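PDB 2YHG: cellulose-binding protein from Saccharophagus degradans, which probably binds polysaccharide and may hydrolyse glycosidic bonds, this C-terminal piece of it carrying a nucleoside hydrolase-like domain. Local coordinates for residues 81-86 / 229-233. Sequence-based numbering, arbitrary orientation.
Sequences RILNAY and ALGAV
Helix-to-helix packing in the nucleoside hydrolase-like domain, which is built round a parallel sheet of six strands, brings A85 of helix 77-93 against A229 and L230 of the short helix 228-232 and V233, which follows it. Small residues let two helices come close, and here the CA atoms of A85 and A229 are 5.0 Å apart. The methyl CB of A85 points into the contact, where it meets A229 O at 3.4 Å and also touches A229 CB. L230 reaches the same helix further along its length: its CD2 lies 3.7 Å from Y86 N, whose hydrogen bond goes to I82 O within the helix, so the leucine branch packs on backbone already paired. I82 also touches helix 42-52, L230 touches V52 of the same helix, and the two segments thus share a third helix as neighbour.

V233 sends its two methyl branches to different partners. CG2 faces A85 CB at 3.7 Å and I82 CG1. In one of the two conformers of R81, CG1 of V233, anti to the carbonyl carbon (chi1 -62°), lies over one face of the R81 guanidinium, 3.8 Å from CZ and set off from the middle of the group. R81 arrives there on a chain extended from CG to NE. At the guanidinium edge of that conformer, in its plane, a water accepts a weak hydrogen bond from R81 NH1 and donates one of 2.8 Å to V233 O.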
loop_
_atom_site.group_PDB
_atom_site.type_symbol
_atom_site.label_atom_id
_atom_site.label_comp_id
_atom_site.label_asym_id
_atom_site.label_seq_id
_atom_site.Cartn_x
_atom_site.Cartn_y
_atom_site.Cartn_z
ATOM N N ARG A 81 -4.207 -22.388 -0.398
ATOM C CA ARG A 81 -2.913 -22.978 -0.105
ATOM C C ARG A 81 -2.040 -22.023 0.708
ATOM O O ARG A 81 -1.383 -22.405 1.683
ATOM C CB ARG A 81 -2.246 -23.358 -1.435
ATOM C CG ARG A 81 -0.884 -23.997 -1.341
ATOM C CD ARG A 81 -0.566 -24.788 -2.605
ATOM N NE ARG A 81 0.823 -25.189 -2.625
ATOM C CZ ARG A 81 1.811 -24.378 -2.944
ATOM N NH1 ARG A 81 1.558 -23.138 -3.349
ATOM N NH2 ARG A 81 3.059 -24.821 -2.861
ATOM N N ILE A 82 -2.034 -20.755 0.329
ATOM C CA ILE A 82 -1.253 -19.758 1.020
ATOM C C ILE A 82 -1.824 -19.518 2.432
ATOM O O ILE A 82 -1.042 -19.397 3.377
ATOM C CB ILE A 82 -1.144 -18.475 0.187
ATOM C CG1 ILE A 82 -0.276 -18.716 -1.055
ATOM C CG2 ILE A 82 -0.607 -17.330 1.029
ATOM C CD1 ILE A 82 -0.391 -17.694 -2.130
ATOM N N LEU A 83 -3.136 -19.471 2.582
ATOM C CA LEU A 83 -3.742 -19.311 3.900
ATOM C C LEU A 83 -3.525 -20.518 4.798
ATOM O O LEU A 83 -3.394 -20.354 6.009
ATOM C CB LEU A 83 -5.215 -18.965 3.785
ATOM C CG LEU A 83 -5.545 -17.574 3.238
ATOM C CD1 LEU A 83 -7.051 -17.357 3.262
ATOM C CD2 LEU A 83 -4.840 -16.487 4.015
ATOM N N ASN A 84 -3.387 -21.715 4.226
ATOM C CA ASN A 84 -3.030 -22.878 5.049
ATOM C C ASN A 84 -1.635 -22.690 5.618
ATOM O O ASN A 84 -1.389 -22.960 6.795
ATOM C CB ASN A 84 -3.125 -24.147 4.206
ATOM C CG ASN A 84 -2.824 -25.377 4.976
ATOM O OD1 ASN A 84 -3.457 -25.666 5.991
ATOM N ND2 ASN A 84 -1.800 -26.089 4.546
ATOM N N ALA A 85 -0.701 -22.196 4.812
ATOM C CA ALA A 85 0.641 -21.862 5.297
ATOM C C ALA A 85 0.590 -20.767 6.354
ATOM O O ALA A 85 1.280 -20.840 7.381
ATOM C CB ALA A 85 1.558 -21.453 4.147
ATOM N N TYR A 86 -0.237 -19.746 6.132
ATOM C CA TYR A 86 -0.386 -18.696 7.131
ATOM C C TYR A 86 -0.844 -19.266 8.471
ATOM O O TYR A 86 -0.324 -18.864 9.519
ATOM C CB TYR A 86 -1.350 -17.617 6.659
ATOM C CG TYR A 86 -1.566 -16.519 7.676
ATOM C CD1 TYR A 86 -0.681 -15.468 7.785
ATOM C CD2 TYR A 86 -2.680 -16.526 8.510
ATOM C CE1 TYR A 86 -0.905 -14.429 8.692
ATOM C CE2 TYR A 86 -2.896 -15.510 9.452
ATOM C CZ TYR A 86 -2.014 -14.455 9.507
ATOM O OH TYR A 86 -2.239 -13.400 10.346
ATOM N N ALA A 229 6.729 -22.506 6.458
ATOM C CA ALA A 229 5.586 -22.830 5.623
ATOM C C ALA A 229 5.266 -21.704 4.629
ATOM O O ALA A 229 4.886 -21.978 3.484
ATOM C CB ALA A 229 4.356 -23.144 6.469
ATOM N N LEU A 230 5.319 -20.449 5.089
ATOM C CA LEU A 230 5.042 -19.342 4.175
ATOM C C LEU A 230 6.127 -19.209 3.130
ATOM O O LEU A 230 5.855 -18.907 1.965
ATOM C CB LEU A 230 4.798 -18.040 4.945
ATOM C CG LEU A 230 3.398 -17.868 5.517
ATOM C CD1 LEU A 230 3.387 -16.709 6.519
ATOM C CD2 LEU A 230 2.347 -17.679 4.441
ATOM N N GLY A 231 7.374 -19.455 3.507
ATOM C CA GLY A 231 8.412 -19.439 2.502
ATOM C C GLY A 231 8.218 -20.503 1.435
ATOM O O GLY A 231 8.491 -20.276 0.259
ATOM N N ALA A 232 7.680 -21.652 1.836
ATOM C CA ALA A 232 7.484 -22.768 0.931
ATOM C C ALA A 232 6.361 -22.494 -0.093
ATOM O O ALA A 232 6.261 -23.192 -1.101
ATOM C CB ALA A 232 7.200 -24.036 1.721
ATOM N N VAL A 233 5.487 -21.526 0.173
ATOM C CA VAL A 233 4.462 -21.140 -0.801
ATOM C C VAL A 233 4.775 -19.802 -1.497
ATOM O O VAL A 233 3.920 -19.251 -2.197
ATOM C CB VAL A 233 3.044 -21.129 -0.168
ATOM C CG1 VAL A 233 2.649 -22.513 0.312
ATOM C CG2 VAL A 233 2.934 -20.112 0.936
HETATM O O HOH W 1 1.799 -20.271 -3.685
#